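Local coordinates for rhamnosidase B (Bacillus sp., PDB 2OKX), which probably hydrolyses terminal alpha-L-rhamnose units from rhamnosides, as an inverting alpha-L-rhamnosidase of glycoside hydrolase family 78, at residues R157-A160 with E161-L165; R365-P368 with E369-T373; V468-R472 with E473-Q477; D688-E692 with G693-H697; L856-S859 with H860-W864. All blocks are in the same frame, centred on the assembly; numbering follows the deposited sequence.

Contact 1. Residues R157-A160 with E161-L165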
# COMPACT_ATOMS: atom_id res chain seq x y z
N ARG A 157 -25.30 17.86 -2.70
CA ARG A 157 -26.25 18.94 -2.95
C ARG A 157 -25.73 19.88 -4.04
O ARG A 157 -26.52 20.60 -4.67
CB ARG A 157 -26.52 19.71 -1.67
CG ARG A 157 -27.26 18.89 -0.63
CD ARG A 157 -27.33 19.61 0.70
NE ARG A 157 -26.01 19.89 1.24
CZ ARG A 157 -25.80 20.38 2.46
NH1 ARG A 157 -26.83 20.66 3.25
NH2 ARG A 157 -24.56 20.61 2.88
N GLU A 158 -24.42 19.88 -4.27
CA GLU A 158 -23.81 20.74 -5.28
C GLU A 158 -23.30 19.93 -6.46
O GLU A 158 -22.63 20.47 -7.35
CB GLU A 158 -22.65 21.53 -4.67
CG GLU A 158 -23.02 22.26 -3.40
CD GLU A 158 -21.83 22.97 -2.78
OE1 GLU A 158 -21.97 23.46 -1.65
OE2 GLU A 158 -20.77 23.05 -3.43
N LEU A 159 -23.61 18.64 -6.47
CA LEU A 159 -23.15 17.75 -7.54
C LEU A 159 -24.24 17.44 -8.56
O LEU A 159 -25.37 17.09 -8.21
CB LEU A 159 -22.63 16.44 -6.92
CG LEU A 159 -22.14 15.29 -7.81
CD1 LEU A 159 -23.30 14.53 -8.40
CD2 LEU A 159 -21.25 15.84 -8.91
N ALA A 160 -23.89 17.59 -9.84
CA ALA A 160 -24.82 17.30 -10.93
C ALA A 160 -24.70 15.79 -11.19
O ALA A 160 -23.85 15.35 -11.96
CB ALA A 160 -24.42 18.09 -12.18
N GLU A 161 -25.56 15.02 -10.52
CA GLU A 161 -25.57 13.56 -10.61
C GLU A 161 -25.46 12.94 -12.00
O GLU A 161 -24.76 11.94 -12.17
CB GLU A 161 -26.81 13.01 -9.90
CG GLU A 161 -28.13 13.30 -10.61
CD GLU A 161 -29.34 13.04 -9.73
OE1 GLU A 161 -29.57 13.82 -8.78
OE2 GLU A 161 -30.06 12.05 -9.99
N ASP A 162 -26.14 13.51 -12.99
CA ASP A 162 -26.11 12.95 -14.34
C ASP A 162 -25.10 13.58 -15.28
O ASP A 162 -25.26 13.51 -16.50
CB ASP A 162 -27.50 13.04 -14.97
CG ASP A 162 -28.58 12.39 -14.12
OD1 ASP A 162 -28.34 11.28 -13.60
OD2 ASP A 162 -29.67 12.98 -13.99
N TRP A 163 -24.04 14.17 -14.74
CA TRP A 163 -23.03 14.83 -15.57
C TRP A 163 -22.36 13.94 -16.61
O TRP A 163 -21.80 14.43 -17.59
CB TRP A 163 -21.94 15.45 -14.69
CG TRP A 163 -21.03 14.45 -14.02
CD1 TRP A 163 -21.19 13.88 -12.79
CD2 TRP A 163 -19.83 13.89 -14.57
NE1 TRP A 163 -20.17 13.00 -12.54
CE2 TRP A 163 -19.32 12.98 -13.61
CE3 TRP A 163 -19.13 14.06 -15.77
CZ2 TRP A 163 -18.14 12.25 -13.82
CZ3 TRP A 163 -17.96 13.33 -15.99
CH2 TRP A 163 -17.48 12.44 -15.01
N ALA A 164 -22.41 12.62 -16.41
CA ALA A 164 -21.78 11.69 -17.35
C ALA A 164 -22.74 11.08 -18.36
O ALA A 164 -22.30 10.36 -19.26
CB ALA A 164 -21.07 10.59 -16.58
N LEU A 165 -24.03 11.37 -18.23
CA LEU A 165 -25.01 10.81 -19.15
C LEU A 165 -25.08 11.53 -20.49
O LEU A 165 -24.85 12.74 -20.57
CB LEU A 165 -26.40 10.80 -18.49
CG LEU A 165 -26.50 9.99 -17.19
CD1 LEU A 165 -27.94 10.00 -16.70
CD2 LEU A 165 -26.02 8.56 -17.43

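Contact 2. Residues R365-P368 with E369-T373. With GOL (glycerol), chain M.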
# COMPACT_ATOMS: atom_id res chain seq x y z
N ARG A 365 12.62 28.06 21.49
CA ARG A 365 12.83 27.66 22.89
C ARG A 365 12.18 28.56 23.93
O ARG A 365 11.76 28.09 24.99
CB ARG A 365 14.33 27.57 23.18
CG ARG A 365 15.04 26.44 22.47
CD ARG A 365 14.57 25.09 22.98
NE ARG A 365 15.25 23.98 22.31
CZ ARG A 365 15.08 22.70 22.62
NH1 ARG A 365 14.26 22.35 23.60
NH2 ARG A 365 15.74 21.76 21.95
N ALA A 366 12.09 29.85 23.65
CA ALA A 366 11.51 30.79 24.60
C ALA A 366 10.01 30.97 24.44
O ALA A 366 9.27 31.06 25.42
CB ALA A 366 12.20 32.15 24.47
N LEU A 367 9.57 31.01 23.18
CA LEU A 367 8.17 31.22 22.83
C LEU A 367 7.07 30.67 23.74
O LEU A 367 6.23 31.42 24.23
CB LEU A 367 7.92 30.75 21.40
CG LEU A 367 6.53 31.00 20.81
CD1 LEU A 367 6.03 32.38 21.18
CD2 LEU A 367 6.60 30.84 19.30
N PRO A 368 7.06 29.35 23.98
CA PRO A 368 6.01 28.79 24.84
C PRO A 368 5.72 29.62 26.09
O PRO A 368 4.62 30.16 26.25
CB PRO A 368 6.55 27.40 25.18
CG PRO A 368 7.30 27.04 23.95
CD PRO A 368 8.06 28.32 23.65
N GLU A 369 6.70 29.72 26.98
CA GLU A 369 6.54 30.46 28.21
C GLU A 369 6.60 31.98 28.04
O GLU A 369 6.07 32.72 28.86
CB GLU A 369 7.59 30.01 29.23
CG GLU A 369 7.37 28.61 29.80
CD GLU A 369 7.68 27.48 28.81
OE1 GLU A 369 7.44 26.30 29.16
OE2 GLU A 369 8.16 27.77 27.70
N ALA A 370 7.23 32.44 26.97
CA ALA A 370 7.37 33.87 26.71
C ALA A 370 6.12 34.53 26.13
O ALA A 370 6.05 35.76 26.04
CB ALA A 370 8.56 34.11 25.78
N ALA A 371 5.14 33.72 25.73
CA ALA A 371 3.90 34.26 25.18
C ALA A 371 2.68 33.55 25.76
O ALA A 371 2.01 32.80 25.06
CB ALA A 371 3.91 34.14 23.66
N PRO A 372 2.39 33.79 27.04
CA PRO A 372 1.25 33.17 27.72
C PRO A 372 -0.11 33.69 27.25
O PRO A 372 -1.15 33.14 27.60
CB PRO A 372 1.52 33.49 29.19
CG PRO A 372 2.16 34.84 29.10
CD PRO A 372 3.13 34.66 27.96
N THR A 373 -0.09 34.76 26.45
CA THR A 373 -1.32 35.35 25.93
C THR A 373 -1.12 35.70 24.47
O THR A 373 0.01 35.76 23.99
CB THR A 373 -1.70 36.64 26.69
OG1 THR A 373 -0.69 37.63 26.46
CG2 THR A 373 -1.81 36.37 28.18
C1 GOL M . 10.61 22.87 24.67
O1 GOL M . 11.25 22.48 23.59
C2 GOL M . 10.75 24.39 24.84
O2 GOL M . 10.21 25.05 23.69
C3 GOL M . 10.01 24.84 26.10
O3 GOL M . 10.14 26.25 26.25
O HOH W 1 10.73 28.61 27.47
O HOH W 2 2.26 30.23 24.78

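Contact 3. Residues V468-R472 with E473-Q477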
# COMPACT_ATOMS: atom_id res chain seq x y z
N VAL A 468 -11.51 -0.33 8.72
CA VAL A 468 -10.41 -0.84 9.53
C VAL A 468 -10.22 -2.31 9.19
O VAL A 468 -11.10 -2.94 8.60
CB VAL A 468 -10.67 -0.67 11.05
CG1 VAL A 468 -10.86 0.81 11.37
CG2 VAL A 468 -11.88 -1.47 11.48
N GLU A 469 -9.07 -2.86 9.56
CA GLU A 469 -8.75 -4.26 9.27
C GLU A 469 -9.02 -5.20 10.43
O GLU A 469 -9.32 -6.38 10.23
CB GLU A 469 -7.26 -4.42 8.96
CG GLU A 469 -6.70 -3.57 7.85
CD GLU A 469 -5.27 -3.94 7.55
OE1 GLU A 469 -4.40 -3.77 8.44
OE2 GLU A 469 -5.01 -4.43 6.43
N TYR A 470 -8.90 -4.68 11.64
CA TYR A 470 -9.04 -5.49 12.83
C TYR A 470 -9.79 -4.89 14.01
O TYR A 470 -9.64 -3.71 14.33
CB TYR A 470 -7.63 -5.88 13.30
CG TYR A 470 -7.58 -6.81 14.50
CD1 TYR A 470 -7.52 -6.31 15.80
CD2 TYR A 470 -7.63 -8.19 14.32
CE1 TYR A 470 -7.52 -7.17 16.90
CE2 TYR A 470 -7.62 -9.05 15.41
CZ TYR A 470 -7.57 -8.54 16.70
OH TYR A 470 -7.57 -9.41 17.76
N MET A 471 -10.62 -5.71 14.64
CA MET A 471 -11.35 -5.33 15.83
C MET A 471 -11.76 -6.60 16.55
O MET A 471 -12.01 -7.64 15.92
CB MET A 471 -12.55 -4.42 15.50
CG MET A 471 -13.58 -4.93 14.53
SD MET A 471 -14.63 -3.54 13.93
CE MET A 471 -15.40 -2.99 15.45
N ARG A 472 -11.77 -6.54 17.88
CA ARG A 472 -12.11 -7.71 18.68
C ARG A 472 -12.55 -7.34 20.09
O ARG A 472 -11.85 -6.62 20.79
CB ARG A 472 -10.90 -8.65 18.78
CG ARG A 472 -11.12 -9.87 19.66
CD ARG A 472 -9.81 -10.62 19.94
NE ARG A 472 -10.01 -11.79 20.80
CZ ARG A 472 -10.53 -12.94 20.40
NH1 ARG A 472 -10.89 -13.11 19.13
NH2 ARG A 472 -10.70 -13.93 21.26
N GLU A 473 -13.72 -7.83 20.47
CA GLU A 473 -14.26 -7.62 21.81
C GLU A 473 -14.09 -6.23 22.42
O GLU A 473 -13.54 -6.09 23.52
CB GLU A 473 -13.68 -8.69 22.74
CG GLU A 473 -14.05 -10.11 22.30
CD GLU A 473 -13.41 -11.20 23.14
OE1 GLU A 473 -13.83 -12.37 22.99
OE2 GLU A 473 -12.49 -10.91 23.93
N GLY A 474 -14.55 -5.20 21.73
CA GLY A 474 -14.45 -3.85 22.26
C GLY A 474 -13.22 -3.09 21.82
O GLY A 474 -13.13 -1.88 22.03
N TYR A 475 -12.25 -3.78 21.23
CA TYR A 475 -11.04 -3.13 20.76
C TYR A 475 -11.07 -2.95 19.25
O TYR A 475 -11.30 -3.90 18.51
CB TYR A 475 -9.80 -3.93 21.14
CG TYR A 475 -8.53 -3.48 20.44
CD1 TYR A 475 -7.95 -4.25 19.42
CD2 TYR A 475 -7.90 -2.28 20.80
CE1 TYR A 475 -6.78 -3.84 18.79
CE2 TYR A 475 -6.72 -1.87 20.16
CZ TYR A 475 -6.17 -2.65 19.16
OH TYR A 475 -5.00 -2.26 18.55
N THR A 476 -10.85 -1.72 18.81
CA THR A 476 -10.81 -1.41 17.39
C THR A 476 -9.39 -0.96 17.08
O THR A 476 -8.88 -0.04 17.72
CB THR A 476 -11.78 -0.24 17.02
OG1 THR A 476 -13.14 -0.67 17.18
CG2 THR A 476 -11.56 0.20 15.58
N GLN A 477 -8.71 -1.61 16.13
CA GLN A 477 -7.36 -1.17 15.79
C GLN A 477 -7.53 -0.08 14.75
O GLN A 477 -7.77 -0.37 13.57
CB GLN A 477 -6.51 -2.32 15.22
CG GLN A 477 -5.06 -1.90 14.99
CD GLN A 477 -4.18 -3.01 14.44
OE1 GLN A 477 -4.41 -4.19 14.71
NE2 GLN A 477 -3.16 -2.63 13.69
O HOH W 3 -7.17 -2.07 11.66
O HOH W 4 -10.78 -13.47 24.07

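Contact 4. Residues D688-E692 with G693-H697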
# COMPACT_ATOMS: atom_id res chain seq x y z
N ASP A 688 21.01 -5.71 14.83
CA ASP A 688 21.92 -4.58 14.89
C ASP A 688 22.27 -4.25 13.44
O ASP A 688 23.31 -4.65 12.91
CB ASP A 688 23.18 -4.93 15.70
CG ASP A 688 23.96 -3.70 16.12
OD1 ASP A 688 23.37 -2.60 16.17
OD2 ASP A 688 25.17 -3.84 16.43
N GLN A 689 21.36 -3.52 12.80
CA GLN A 689 21.52 -3.13 11.40
C GLN A 689 21.47 -1.60 11.30
O GLN A 689 20.53 -1.03 10.75
CB GLN A 689 20.40 -3.77 10.57
CG GLN A 689 18.99 -3.41 11.03
CD GLN A 689 17.91 -4.32 10.47
OE1 GLN A 689 18.01 -4.80 9.34
NE2 GLN A 689 16.86 -4.54 11.25
N PRO A 690 22.50 -0.93 11.82
CA PRO A 690 22.57 0.54 11.79
C PRO A 690 22.73 1.10 10.39
O PRO A 690 23.26 0.43 9.49
CB PRO A 690 23.79 0.83 12.67
CG PRO A 690 24.70 -0.31 12.33
CD PRO A 690 23.75 -1.50 12.37
N ASN A 691 22.27 2.33 10.19
CA ASN A 691 22.39 2.98 8.89
C ASN A 691 23.87 3.34 8.74
O ASN A 691 24.27 3.96 7.76
CB ASN A 691 21.55 4.26 8.86
CG ASN A 691 20.09 4.01 9.17
OD1 ASN A 691 19.40 3.32 8.42
ND2 ASN A 691 19.62 4.57 10.27
N GLU A 692 24.65 2.90 9.72
CA GLU A 692 26.08 3.16 9.79
C GLU A 692 26.98 2.55 8.72
O GLU A 692 27.02 3.04 7.59
CB GLU A 692 26.62 2.74 11.16
CG GLU A 692 26.07 3.57 12.32
CD GLU A 692 26.64 3.13 13.65
OE1 GLU A 692 26.27 3.72 14.69
OE2 GLU A 692 27.46 2.19 13.66
N GLY A 693 27.70 1.49 9.08
CA GLY A 693 28.62 0.90 8.13
C GLY A 693 28.39 -0.47 7.53
O GLY A 693 27.59 -0.63 6.61
N ILE A 694 29.12 -1.46 8.05
CA ILE A 694 29.06 -2.83 7.55
C ILE A 694 27.99 -3.72 8.18
O ILE A 694 28.18 -4.25 9.28
CB ILE A 694 30.43 -3.53 7.72
CG1 ILE A 694 31.54 -2.64 7.14
CG2 ILE A 694 30.43 -4.87 7.01
CD1 ILE A 694 32.93 -3.19 7.36
N VAL A 695 26.88 -3.89 7.48
CA VAL A 695 25.79 -4.73 7.96
C VAL A 695 25.94 -6.09 7.28
O VAL A 695 25.91 -6.19 6.05
CB VAL A 695 24.42 -4.12 7.64
CG1 VAL A 695 23.31 -4.99 8.20
CG2 VAL A 695 24.33 -2.71 8.23
N THR A 696 26.11 -7.13 8.08
CA THR A 696 26.33 -8.48 7.57
C THR A 696 25.29 -9.02 6.59
O THR A 696 25.65 -9.46 5.50
CB THR A 696 26.51 -9.49 8.72
OG1 THR A 696 27.54 -9.02 9.61
CG2 THR A 696 26.93 -10.85 8.18
N HIS A 697 24.01 -8.99 6.95
CA HIS A 697 23.01 -9.55 6.05
C HIS A 697 23.05 -9.03 4.61
O HIS A 697 22.95 -9.83 3.67
CB HIS A 697 21.59 -9.42 6.64
CG HIS A 697 21.13 -8.02 6.89
ND1 HIS A 697 21.06 -7.07 5.89
CD2 HIS A 697 20.66 -7.43 8.01
CE1 HIS A 697 20.56 -5.95 6.39
NE2 HIS A 697 20.31 -6.14 7.67

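Contact 5. Residues L856-S859 with H860-W864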
# COMPACT_ATOMS: atom_id res chain seq x y z
N LEU A 856 -1.05 -6.48 17.38
CA LEU A 856 -0.62 -7.76 16.84
C LEU A 856 0.33 -7.50 15.67
O LEU A 856 1.31 -8.23 15.47
CB LEU A 856 -1.83 -8.57 16.36
CG LEU A 856 -2.80 -9.02 17.46
CD1 LEU A 856 -4.10 -9.56 16.85
CD2 LEU A 856 -2.12 -10.09 18.31
N THR A 857 0.03 -6.46 14.91
CA THR A 857 0.80 -6.08 13.73
C THR A 857 0.24 -4.75 13.23
O THR A 857 -0.83 -4.33 13.69
CB THR A 857 0.62 -7.14 12.61
OG1 THR A 857 1.35 -6.76 11.43
CG2 THR A 857 -0.86 -7.28 12.26
N ARG A 858 0.94 -4.08 12.33
CA ARG A 858 0.42 -2.82 11.79
C ARG A 858 -0.59 -3.23 10.72
O ARG A 858 -1.80 -3.17 10.94
CB ARG A 858 1.53 -1.98 11.15
CG ARG A 858 0.99 -0.69 10.51
CD ARG A 858 2.01 0.03 9.64
NE ARG A 858 2.46 -0.77 8.50
CZ ARG A 858 2.72 -0.27 7.30
NH1 ARG A 858 2.56 1.03 7.06
NH2 ARG A 858 3.16 -1.07 6.32
N SER A 859 -0.07 -3.65 9.57
CA SER A 859 -0.91 -4.11 8.47
C SER A 859 -1.27 -5.58 8.69
O SER A 859 -0.41 -6.39 9.05
CB SER A 859 -0.15 -3.97 7.15
OG SER A 859 -0.76 -4.76 6.14
N HIS A 860 -2.54 -5.92 8.48
CA HIS A 860 -2.99 -7.29 8.66
C HIS A 860 -3.01 -8.06 7.34
O HIS A 860 -3.40 -9.22 7.30
CB HIS A 860 -4.39 -7.31 9.28
CG HIS A 860 -4.41 -6.93 10.73
ND1 HIS A 860 -4.72 -7.83 11.73
CD2 HIS A 860 -4.11 -5.77 11.35
CE1 HIS A 860 -4.60 -7.23 12.90
NE2 HIS A 860 -4.23 -5.98 12.70
N CYS A 861 -2.59 -7.40 6.27
CA CYS A 861 -2.58 -8.03 4.95
C CYS A 861 -1.35 -7.61 4.15
O CYS A 861 -1.36 -6.60 3.46
CB CYS A 861 -3.86 -7.63 4.19
SG CYS A 861 -4.08 -8.39 2.55
N HIS A 862 -0.28 -8.41 4.26
CA HIS A 862 0.98 -8.15 3.55
C HIS A 862 1.35 -9.43 2.82
O HIS A 862 1.73 -10.42 3.45
CB HIS A 862 2.09 -7.80 4.55
CG HIS A 862 2.44 -6.35 4.59
ND1 HIS A 862 3.70 -5.87 4.27
CD2 HIS A 862 1.71 -5.27 4.93
CE1 HIS A 862 3.72 -4.56 4.41
NE2 HIS A 862 2.52 -4.16 4.81
N ALA A 863 1.25 -9.42 1.49
CA ALA A 863 1.55 -10.61 0.71
C ALA A 863 3.00 -11.07 0.84
O ALA A 863 3.32 -12.19 0.45
CB ALA A 863 1.19 -10.39 -0.77
N TRP A 864 3.87 -10.23 1.38
CA TRP A 864 5.25 -10.66 1.53
C TRP A 864 5.31 -11.73 2.63
O TRP A 864 6.33 -12.40 2.82
CB TRP A 864 6.18 -9.46 1.82
CG TRP A 864 6.23 -8.93 3.23
CD1 TRP A 864 5.38 -9.21 4.26
CD2 TRP A 864 7.20 -8.01 3.75
NE1 TRP A 864 5.76 -8.52 5.40
CE2 TRP A 864 6.88 -7.78 5.11
CE3 TRP A 864 8.31 -7.35 3.20
CZ2 TRP A 864 7.63 -6.93 5.93
CZ3 TRP A 864 9.06 -6.51 4.02
CH2 TRP A 864 8.71 -6.30 5.37
O HOH W 5 -2.95 -4.07 4.88

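Contact 1. Residues R157-A160 with E161-L165
Trp163 folds back on Ala160 through a type I beta turn, Ala160 to Trp163, in the loop between strands 153-155 and 174-181 of the N-terminal rhamnosidase domain. The turn is closed by Trp163 N, which donates to Ala160 O at 3.0 Å. The donor stands above the carbonyl plane, about 45° out of it, so the bond does not follow a lone pair. The same oxygen also meets the rim of the indole, lying near the ring plane 3.2 Å from Trp163 CD1. That placement follows from the side chain's first torsion (chi1 71°), which sets CG between the backbone N and the carbonyl carbon and brings CD1, at the pyrrole edge, up to Ala160 O. One face of the indole is taken by Ala164 CB, 3.9 Å above its centre. Leu159 reaches the ring obliquely, its CD2 4.3 Å from Trp163 CD1, while its other methyl lies against the backbone of Glu161. The leucine CG sits anti to its own N (chi1 178°), and chi2 then turns CD1 toward Glu161 and CD2 toward Trp163. Further in, Trp163 rests on Leu134, on Trp173 and on Ala91 and Leu93 of strand 87-96, and its NE1 binds a glycerol, probably from the crystallisation liquor. Arg27 NH1 bonds to the carbonyls of Trp163 and Leu165, fastening the loop to the sheet. A second type I turn, Asp162 to Leu165, overlaps the first; it is closed by Leu165 N on Asp162 O at 3.0 Å.

Contact 2. Residues R365-P368 with E369-T373
Ala370 N donates to Ala366 O at 2.9 Å, an ordinary helical bond in the last turn of helix 362-370. Ala371, the first residue to leave helical backbone angles, is tied less well: its N reaches Leu367 O only through a weak, bent bond. A water takes over just beyond, donating to Pro368 O and, at 2.6 Å, to Ala371 O. On another side of the helix a second water bonds to both Arg365 O and Glu369 OE2, joining the carboxylate to the turn before. A glycerol, probably from the crystallisation liquor, reinforces this link: its O3 lies 2.8 Å from Arg365 O and 2.9 Å from Glu369 OE2, with one proton for the two acceptors. Glu369 turns back at chi2 (73°), which lays OE2 beside the proline ring, 3.0 Å from Pro368 CB, instead of pointing it outward. Pro368 CG also touches the glycerol, at 3.5 Å from O2. With no N-H to give, Pro368 leaves the helix kinked at this point. A glycine in its place, lacking the ring, would probably leave Glu369 OE2 without its apolar neighbour and the backbone at the kink free to turn. Apolar contacts between the turns are made by Leu367 CD1, 3.7 Å from Ala371 CB, and by the methyls of Ala366 and Ala370. Within domain D2, Leu367 and Pro368 lean on Tyr245 of strand 240-252, Leu377 and Phe380 of the following loop cover Leu367, and Glu369 OE1 binds Trp272 NE1 on strand 271-273.

Contact 3. Residues V468-R472 with E473-Q477
Glu473 lies alongside Arg472, both chains extended the same way, with Glu473 OE1 over one face of the guanidinium, 3.9 Å from Arg472 NH2. This long salt bridge is one of charge alone, since no N-H points at the oxygen. A water completes it, accepting from Arg472 NH2 at 2.8 Å and donating to Glu473 OE2. Gly474 follows with a positive phi (93°), at which a side chain would jam against the carbonyl oxygen before it. Tyr475 closes the turn with two backbone bonds to Arg472; the one from Arg472 N to Tyr475 O measures 2.8 Å and runs in the carbonyl plane. The Tyr475 ring meets that of Tyr470 edge against edge, Tyr475 CD1 being 3.9 Å from Tyr470 CE1. Thr476 points to the other face of the hairpin beside Met471, whose CG sits between the backbone N and the carbonyl carbon (chi1 56°) and whose chain bends at chi3, bringing CE 3.7 Å from Thr476 OG1; Phe509 touches both. Gln477 N donates almost straight to Tyr470 O at 2.9 Å. The extended glutamine chain crosses Tyr470 at about a right angle, its OE1 bonded to His860. Gln477 O accepts a hydrogen bond from a water that also binds Glu469 N. The whole is a beta hairpin with a two-residue loop, Glu473-Gly474, in a type I' turn from Arg472 to Tyr475, at the end of strand 462-472 in the concanavalin-like domain.

Contact 4. Residues D688-E692 with G693-H697
The imidazole of His697 meets the amide of Gln689 nearly crosswise, the two planes 74° apart. At the ring's edge, NE2 donates to Gln689 OE1 at 3.1 Å; the bond is somewhat bent, and the oxygen lies 25° out of the ring plane. One face of the imidazole is taken by Val695 CG1, 3.2 Å above the plane and shifted toward the rim. A second bond, Gln689 NE2 to Asp683 O, probably fixes which way the amide is turned, with OE1 as the acceptor for the histidine. With CG between the backbone N and the carbonyl carbon (chi1 62°), the His697 ring is directed at Gln689. Nearer the backbone, Gln689 CB closes on both partners, 3.7 Å from His697 NE2 and 3.9 Å from Val695 CG1. The other valine branch serves the proline: Val695 CG2 lies 3.5 Å from Pro690 O and touches the ring at CD. Between these arms the chain reverses through Glu692 and Gly693. The extended side chain of Glu692 leads away from the contact, its OE2 accepting from His753 ND1 and Ala754 N. Strand 694-695 then pairs with strand 747-752, and Thr696 OG1 bonds to Ile749 O. The arrangement is a loop folding onto the start of helix 696-715, with Val695 at the N-cap position, within the six-hairpin glycosidase domain, the (alpha/alpha)6 barrel of this family.

Contact 5. Residues L856-S859 with H860-W864
Thr857 sets its methyl over the face of the His860 ring in a buried loop of the six-hairpin glycosidase barrel, between helices 817-833 and 868-876. This is the tight half: Thr857 CG2 stands 3.6 Å over the centre of the imidazole, 8° from its normal, a clean CH-pi contact. At the rim Arg858 O comes within 3.5 Å of His860 CD2, obliquely. Beyond the loop, the His860 ring packs nearly parallel to that of Tyr470 and edge-to-face with Trp840. With an alanine at His860, the Thr857 methyl is likely to lose its ring and Gln477 OE1 its NE2 partner, opening a gap toward Tyr470.

The other half, still buried, is held less by packing and includes a water. The Arg858 guanidinium passes His862 obliquely, planes 59° apart, and is gripped instead by salt bridges to Glu841 and Glu572; a glycerol, probably from the crystallisation liquor, sits near NH2. Ser859 OG, whose position is less sure, accepts from Cys861 N at 3.2 Å. The water, 2.6 Å from Ser859 OG, also bonds weakly to Cys861 O. One torsion of Thr857 places both its branches: with OG1 trans to the backbone N (chi1 179°), the methyl is left to face His860, and the hydroxyl donates to Ser859 O at 3.0 Å from above its carbonyl plane.

Contacts 3 and 5 are the only pair that touch, their centres about 14 Å apart. Gln477 OE1 reaches His860 NE2 at 2.7 Å and Glu469 OE1 reaches His860 N at 2.8 Å, so the hairpin of the concanavalin-like domain is joined to the barrel loop. Contact 4 lies in the same barrel domain as contact 5, nearest atoms about 10 Å apart without touching. Contacts 1 and 2 are more remote, in the N-terminal domain and domain D2, with centres about 39 and 43 Å from contact 5. Contacts 1, 2 and 5 each have glycerol beside them; at contact 5 it lies near Arg858, salt-bridged to Glu841 and Glu572, consistent with a sugar pocket.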